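Local coordinates for putative phosphinothricin n-acetyltransferase (Acinetobacter baylyi, PDB 2JLM), which probably catalyses the acetyl-CoA-dependent N-acetylation of L-methionine sulfoximine and L-methionine sulfone, at residues D[25-30]-D[71-76]; D[113-118]-D[125-130]. All blocks are in the same frame, centred on the assembly; numbering follows the deposited sequence.

Contact 1: D[25-30]-D[71-76]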
loop_
_atom_site.group_PDB
_atom_site.type_symbol
_atom_site.label_atom_id
_atom_site.label_comp_id
_atom_site.label_asym_id
_atom_site.label_seq_id
_atom_site.Cartn_x
_atom_site.Cartn_y
_atom_site.Cartn_z
ATOM N N LEU D 25 10.919 3.944 -22.484
ATOM C CA LEU D 25 10.940 5.113 -23.354
ATOM C C LEU D 25 11.211 4.738 -24.812
ATOM O O LEU D 25 10.668 5.354 -25.724
ATOM C CB LEU D 25 11.951 6.145 -22.860
ATOM C CG LEU D 25 12.157 7.379 -23.743
ATOM C CD1 LEU D 25 10.865 8.156 -23.916
ATOM C CD2 LEU D 25 13.235 8.263 -23.150
ATOM N N GLU D 26 12.033 3.718 -25.030
ATOM C CA GLU D 26 12.428 3.345 -26.387
ATOM C C GLU D 26 11.312 2.572 -27.076
ATOM O O GLU D 26 11.125 2.657 -28.296
ATOM C CB GLU D 26 13.710 2.502 -26.374
ATOM C CG GLU D 26 14.838 3.049 -25.500
ATOM C CD GLU D 26 15.644 4.147 -26.170
ATOM O OE1 GLU D 26 16.221 4.988 -25.444
ATOM O OE2 GLU D 26 15.706 4.169 -27.418
ATOM N N ILE D 27 10.572 1.806 -26.286
ATOM C CA ILE D 27 9.469 1.012 -26.805
ATOM C C ILE D 27 8.316 1.948 -27.199
ATOM O O ILE D 27 7.759 1.851 -28.299
ATOM C CB ILE D 27 9.071 -0.067 -25.774
ATOM C CG1 ILE D 27 10.193 -1.109 -25.690
ATOM C CG2 ILE D 27 7.752 -0.732 -26.132
ATOM C CD1 ILE D 27 10.234 -1.891 -24.404
ATOM N N LEU D 28 7.998 2.897 -26.326
ATOM C CA LEU D 28 6.963 3.880 -26.640
ATOM C C LEU D 28 7.273 4.665 -27.910
ATOM O O LEU D 28 6.440 4.751 -28.823
ATOM C CB LEU D 28 6.758 4.840 -25.471
ATOM C CG LEU D 28 6.139 4.187 -24.234
ATOM C CD1 LEU D 28 5.763 5.239 -23.203
ATOM C CD2 LEU D 28 4.925 3.343 -24.619
ATOM N N ASN D 29 8.470 5.242 -27.972
ATOM C CA ASN D 29 8.826 6.076 -29.114
ATOM C C ASN D 29 8.795 5.313 -30.425
ATOM O O ASN D 29 8.461 5.879 -31.472
ATOM C CB ASN D 29 10.172 6.755 -28.901
ATOM C CG ASN D 29 10.119 7.789 -27.808
ATOM O OD1 ASN D 29 9.045 8.288 -27.471
ATOM N ND2 ASN D 29 11.274 8.114 -27.239
ATOM N N ASP D 30 9.117 4.023 -30.374
ATOM C CA ASP D 30 9.044 3.215 -31.584
ATOM C C ASP D 30 7.600 3.117 -32.054
ATOM O O ASP D 30 7.320 3.217 -33.252
ATOM C CB ASP D 30 9.604 1.814 -31.368
ATOM C CG ASP D 30 9.147 0.843 -32.444
ATOM O OD1 ASP D 30 9.697 0.876 -33.568
ATOM O OD2 ASP D 30 8.219 0.055 -32.170
ATOM N N GLY D 71 17.619 -10.335 -19.213
ATOM C CA GLY D 71 17.231 -9.134 -18.489
ATOM C C GLY D 71 16.664 -8.010 -19.347
ATOM O O GLY D 71 16.307 -6.945 -18.841
ATOM N N GLN D 72 16.583 -8.248 -20.650
ATOM C CA GLN D 72 16.016 -7.276 -21.576
ATOM C C GLN D 72 14.486 -7.170 -21.437
ATOM O O GLN D 72 13.776 -8.185 -21.408
ATOM C CB GLN D 72 16.391 -7.654 -23.012
ATOM C CG GLN D 72 16.060 -6.590 -24.044
ATOM C CD GLN D 72 16.444 -7.007 -25.452
ATOM O OE1 GLN D 72 16.131 -6.316 -26.424
ATOM N NE2 GLN D 72 17.126 -8.145 -25.568
ATOM N N LEU D 73 13.982 -5.941 -21.357
ATOM C CA LEU D 73 12.542 -5.713 -21.303
ATOM C C LEU D 73 11.900 -6.058 -22.644
ATOM O O LEU D 73 12.112 -5.361 -23.636
ATOM C CB LEU D 73 12.233 -4.266 -20.911
ATOM C CG LEU D 73 10.766 -3.957 -20.592
ATOM C CD1 LEU D 73 10.298 -4.677 -19.328
ATOM C CD2 LEU D 73 10.571 -2.466 -20.458
ATOM N N LEU D 74 11.131 -7.145 -22.666
ATOM C CA LEU D 74 10.487 -7.623 -23.892
ATOM C C LEU D 74 9.234 -6.825 -24.226
ATOM O O LEU D 74 8.790 -6.796 -25.371
ATOM C CB LEU D 74 10.128 -9.106 -23.780
ATOM C CG LEU D 74 11.313 -10.052 -23.583
ATOM C CD1 LEU D 74 10.919 -11.475 -23.945
ATOM C CD2 LEU D 74 12.499 -9.603 -24.427
ATOM N N GLY D 75 8.670 -6.172 -23.220
ATOM C CA GLY D 75 7.436 -5.440 -23.397
ATOM C C GLY D 75 6.768 -5.279 -22.056
ATOM O O GLY D 75 7.182 -5.903 -21.075
ATOM N N PHE D 76 5.743 -4.438 -22.009
ATOM C CA PHE D 76 5.051 -4.145 -20.758
ATOM C C PHE D 76 3.560 -3.880 -20.966
ATOM O O PHE D 76 3.103 -3.613 -22.078
ATOM C CB PHE D 76 5.715 -2.962 -20.043
ATOM C CG PHE D 76 5.552 -1.653 -20.754
ATOM C CD1 PHE D 76 4.568 -0.758 -20.368
ATOM C CD2 PHE D 76 6.379 -1.317 -21.817
ATOM C CE1 PHE D 76 4.411 0.455 -21.030
ATOM C CE2 PHE D 76 6.226 -0.110 -22.480
ATOM C CZ PHE D 76 5.240 0.775 -22.086
#

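Contact 2: D[113-118]-D[125-130]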
loop_
_atom_site.group_PDB
_atom_site.type_symbol
_atom_site.label_atom_id
_atom_site.label_comp_id
_atom_site.label_asym_id
_atom_site.label_seq_id
_atom_site.Cartn_x
_atom_site.Cartn_y
_atom_site.Cartn_z
ATOM N N ASN D 113 -2.949 -11.324 -20.046
ATOM C CA ASN D 113 -3.450 -12.268 -19.058
ATOM C C ASN D 113 -3.041 -11.884 -17.638
ATOM O O ASN D 113 -3.835 -11.972 -16.703
ATOM C CB ASN D 113 -3.004 -13.696 -19.376
ATOM C CG ASN D 113 -3.954 -14.407 -20.325
ATOM O OD1 ASN D 113 -5.165 -14.176 -20.307
ATOM N ND2 ASN D 113 -3.406 -15.286 -21.156
ATOM N N GLU D 114 -1.796 -11.470 -17.475
ATOM C CA GLU D 114 -1.308 -11.100 -16.156
ATOM C C GLU D 114 -1.978 -9.786 -15.698
ATOM O O GLU D 114 -2.398 -9.662 -14.546
ATOM C CB GLU D 114 0.225 -11.011 -16.176
ATOM C CG GLU D 114 0.900 -10.993 -14.801
ATOM C CD GLU D 114 0.898 -12.350 -14.088
ATOM O OE1 GLU D 114 0.413 -13.354 -14.661
ATOM O OE2 GLU D 114 1.389 -12.407 -12.938
ATOM N N LEU D 115 -2.120 -8.827 -16.610
ATOM C CA LEU D 115 -2.798 -7.563 -16.289
ATOM C C LEU D 115 -4.245 -7.777 -15.864
ATOM O O LEU D 115 -4.735 -7.115 -14.955
ATOM C CB LEU D 115 -2.773 -6.614 -17.483
ATOM C CG LEU D 115 -3.066 -5.162 -17.119
ATOM C CD1 LEU D 115 -1.958 -4.647 -16.207
ATOM C CD2 LEU D 115 -3.186 -4.313 -18.365
ATOM N N ILE D 116 -4.930 -8.701 -16.523
ATOM C CA ILE D 116 -6.325 -8.973 -16.197
ATOM C C ILE D 116 -6.448 -9.592 -14.807
ATOM O O ILE D 116 -7.358 -9.250 -14.032
ATOM C CB ILE D 116 -6.959 -9.874 -17.258
ATOM C CG1 ILE D 116 -7.033 -9.122 -18.590
ATOM C CG2 ILE D 116 -8.347 -10.352 -16.828
ATOM C CD1 ILE D 116 -7.524 -9.985 -19.751
ATOM N N LYS D 117 -5.524 -10.497 -14.492
ATOM C CA LYS D 117 -5.448 -11.066 -13.150
ATOM C C LYS D 117 -5.282 -9.944 -12.135
ATOM O O LYS D 117 -5.954 -9.927 -11.111
ATOM C CB LYS D 117 -4.294 -12.071 -13.044
ATOM C CG LYS D 117 -4.646 -13.472 -13.562
ATOM C CD LYS D 117 -3.446 -14.421 -13.512
ATOM N N ARG D 118 -4.407 -8.987 -12.442
ATOM C CA ARG D 118 -4.187 -7.847 -11.562
ATOM C C ARG D 118 -5.450 -6.986 -11.394
ATOM O O ARG D 118 -5.707 -6.465 -10.307
ATOM C CB ARG D 118 -3.026 -6.987 -12.075
ATOM C CG ARG D 118 -2.471 -6.009 -11.038
ATOM C CD ARG D 118 -1.767 -6.750 -9.898
ATOM N NE ARG D 118 -0.664 -7.553 -10.418
ATOM C CZ ARG D 118 0.574 -7.096 -10.589
ATOM N NH1 ARG D 118 1.518 -7.887 -11.083
ATOM N NH2 ARG D 118 0.875 -5.848 -10.256
ATOM N N HIS D 125 -13.926 -3.086 -12.404
ATOM C CA HIS D 125 -15.144 -3.640 -12.979
ATOM C C HIS D 125 -15.038 -3.766 -14.489
ATOM O O HIS D 125 -15.487 -4.754 -15.064
ATOM C CB HIS D 125 -16.355 -2.785 -12.622
ATOM C CG HIS D 125 -17.661 -3.379 -13.056
ATOM N ND1 HIS D 125 -18.058 -4.648 -12.694
ATOM C CD2 HIS D 125 -18.672 -2.869 -13.806
ATOM C CE1 HIS D 125 -19.251 -4.900 -13.213
ATOM N NE2 HIS D 125 -19.643 -3.839 -13.890
ATOM N N VAL D 126 -14.463 -2.751 -15.131
ATOM C CA VAL D 126 -14.345 -2.737 -16.582
ATOM C C VAL D 126 -12.940 -2.319 -17.029
ATOM O O VAL D 126 -12.402 -1.321 -16.564
ATOM C CB VAL D 126 -15.361 -1.761 -17.229
ATOM C CG1 VAL D 126 -15.056 -1.594 -18.692
ATOM C CG2 VAL D 126 -16.799 -2.251 -17.042
ATOM N N MET D 127 -12.353 -3.086 -17.938
ATOM C CA MET D 127 -11.130 -2.664 -18.609
ATOM C C MET D 127 -11.474 -2.252 -20.026
ATOM O O MET D 127 -12.109 -3.011 -20.754
ATOM C CB MET D 127 -10.128 -3.815 -18.659
ATOM C CG MET D 127 -9.705 -4.327 -17.291
ATOM S SD MET D 127 -8.592 -5.733 -17.458
ATOM C CE MET D 127 -7.237 -5.013 -18.363
ATOM N N VAL D 128 -11.066 -1.055 -20.425
ATOM C CA VAL D 128 -11.312 -0.603 -21.795
ATOM C C VAL D 128 -10.025 -0.527 -22.574
ATOM O O VAL D 128 -9.059 0.102 -22.136
ATOM C CB VAL D 128 -11.910 0.798 -21.823
ATOM C CG1 VAL D 128 -12.041 1.293 -23.276
ATOM C CG2 VAL D 128 -13.249 0.812 -21.102
ATOM N N GLY D 129 -10.013 -1.160 -23.739
ATOM C CA GLY D 129 -8.931 -0.956 -24.686
ATOM C C GLY D 129 -9.370 -0.106 -25.872
ATOM O O GLY D 129 -10.437 -0.308 -26.448
ATOM N N CYS D 130 -8.542 0.854 -26.241
ATOM C CA CYS D 130 -8.829 1.687 -27.388
ATOM C C CYS D 130 -7.865 1.362 -28.537
ATOM O O CYS D 130 -6.671 1.605 -28.436
ATOM C CB CYS D 130 -8.734 3.162 -27.001
ATOM S SG CYS D 130 -9.167 4.281 -28.338
#

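Contact 1: D[25-30]-D[71-76]
Ile27 on helix 17-34 touches both Leu73 and Phe76 of strand 73-81, and its two branches divide the work. From CB, the methyl branch CG2 approaches the Phe76 ring obliquely and comes within 4.0 Å of Phe76 CE2. The longer branch begins at CG1, which sits anti to the carbonyl carbon (chi1 -69°) and serves mainly to carry CD1 to the strand. There CD1 of Ile27 lies 4.0 Å from Leu73 CD2 and equally near the Leu73 carbonyl oxygen, the two side chains crossing at about a right angle. This is the helix-on-sheet layer of the GNAT acetyltransferase fold: helix 17-34 runs over strand 73-81, the axes of the two short segments approaching to 9.6 Å at an angle of 62°. The next helix residue, Leu28, meets the same ring at its edge, with Leu28 CD2 near the ring plane and 3.6 Å from Phe76 CZ. The ring is directed toward the helix and these two side chains by a chi1 of 68°, which sets CG between the backbone N and the carbonyl carbon. Tyr97 and Ile63 of the flanking strands also touch Phe76, while Ile24 and His20 of the helix also touch Leu73. Nearby, Asp30 of the helix forms a salt bridge with Arg103.

Contact 2: D[113-118]-D[125-130]
The beta-alpha-beta crossover made of strand 91-98, helix 107-121 and strand 126-132 is closed here, where the helix packs back on the second of its two parallel, adjacent strands. In GNAT acetyltransferases the start of this helix usually lies by the pyrophosphate of acetyl-CoA; the contact itself belongs to the middle of the helix and is wholly apolar. A single strand residue, Met127, carries it. Its side chain leaves the strand toward the helix and runs straight through chi2 (177°), which delivers the sulfur to the helix surface, 3.9 Å from Ile116 CG1. SD of Met127 also approaches the helix backbone, at 4.2 Å from Ile116 CA. A bend at chi3 (60°) then turns the methyl aside, so that Met127 CE rests 4.1 Å from Leu115 CD2 while remaining equally close to Ile116 CG1. Sulfur and methyl thus spread over two successive helix residues, which the thioether chain meets at a slant. No hydrogen bond spans the two segments, and dispersion between the side chains accounts for their direct contact. Val126 and Val128, which alternate with Met127 along the strand, pack on Gln155 and Ile153 of a second subunit. Glu114 on the helix forms a salt bridge with Arg11 of a third subunit, and Arg118 pairs with Glu14 of strand 7-14 in its own chain. Leu115 also touches His94 of strand 91-98 and Ile64 of strand 63-68, and Ile116 touches Leu171 of strand 162-172, so the helix straddles several strands of the sheet.

How the contacts relate
Contact 1 is entirely buried, while contact 2 is buried apart from the partly exposed Ile116. Both are apolar, each laying a helix on the same mixed sheet, yet their centres stand 20 Å apart and no atoms touch. Successive residues of strand 63-68 serve the two contacts, consistent with helices covering opposite faces of the sheet. In contact 1 an aromatic ring and branched aliphatic side chains pack together; in contact 2 one flexible thioether reaches across. The first joins elements distant in sequence, the second closes a local crossover. No other chain touches contact 1, whereas segments 113-118 and 125-130 also bear on two further subunits.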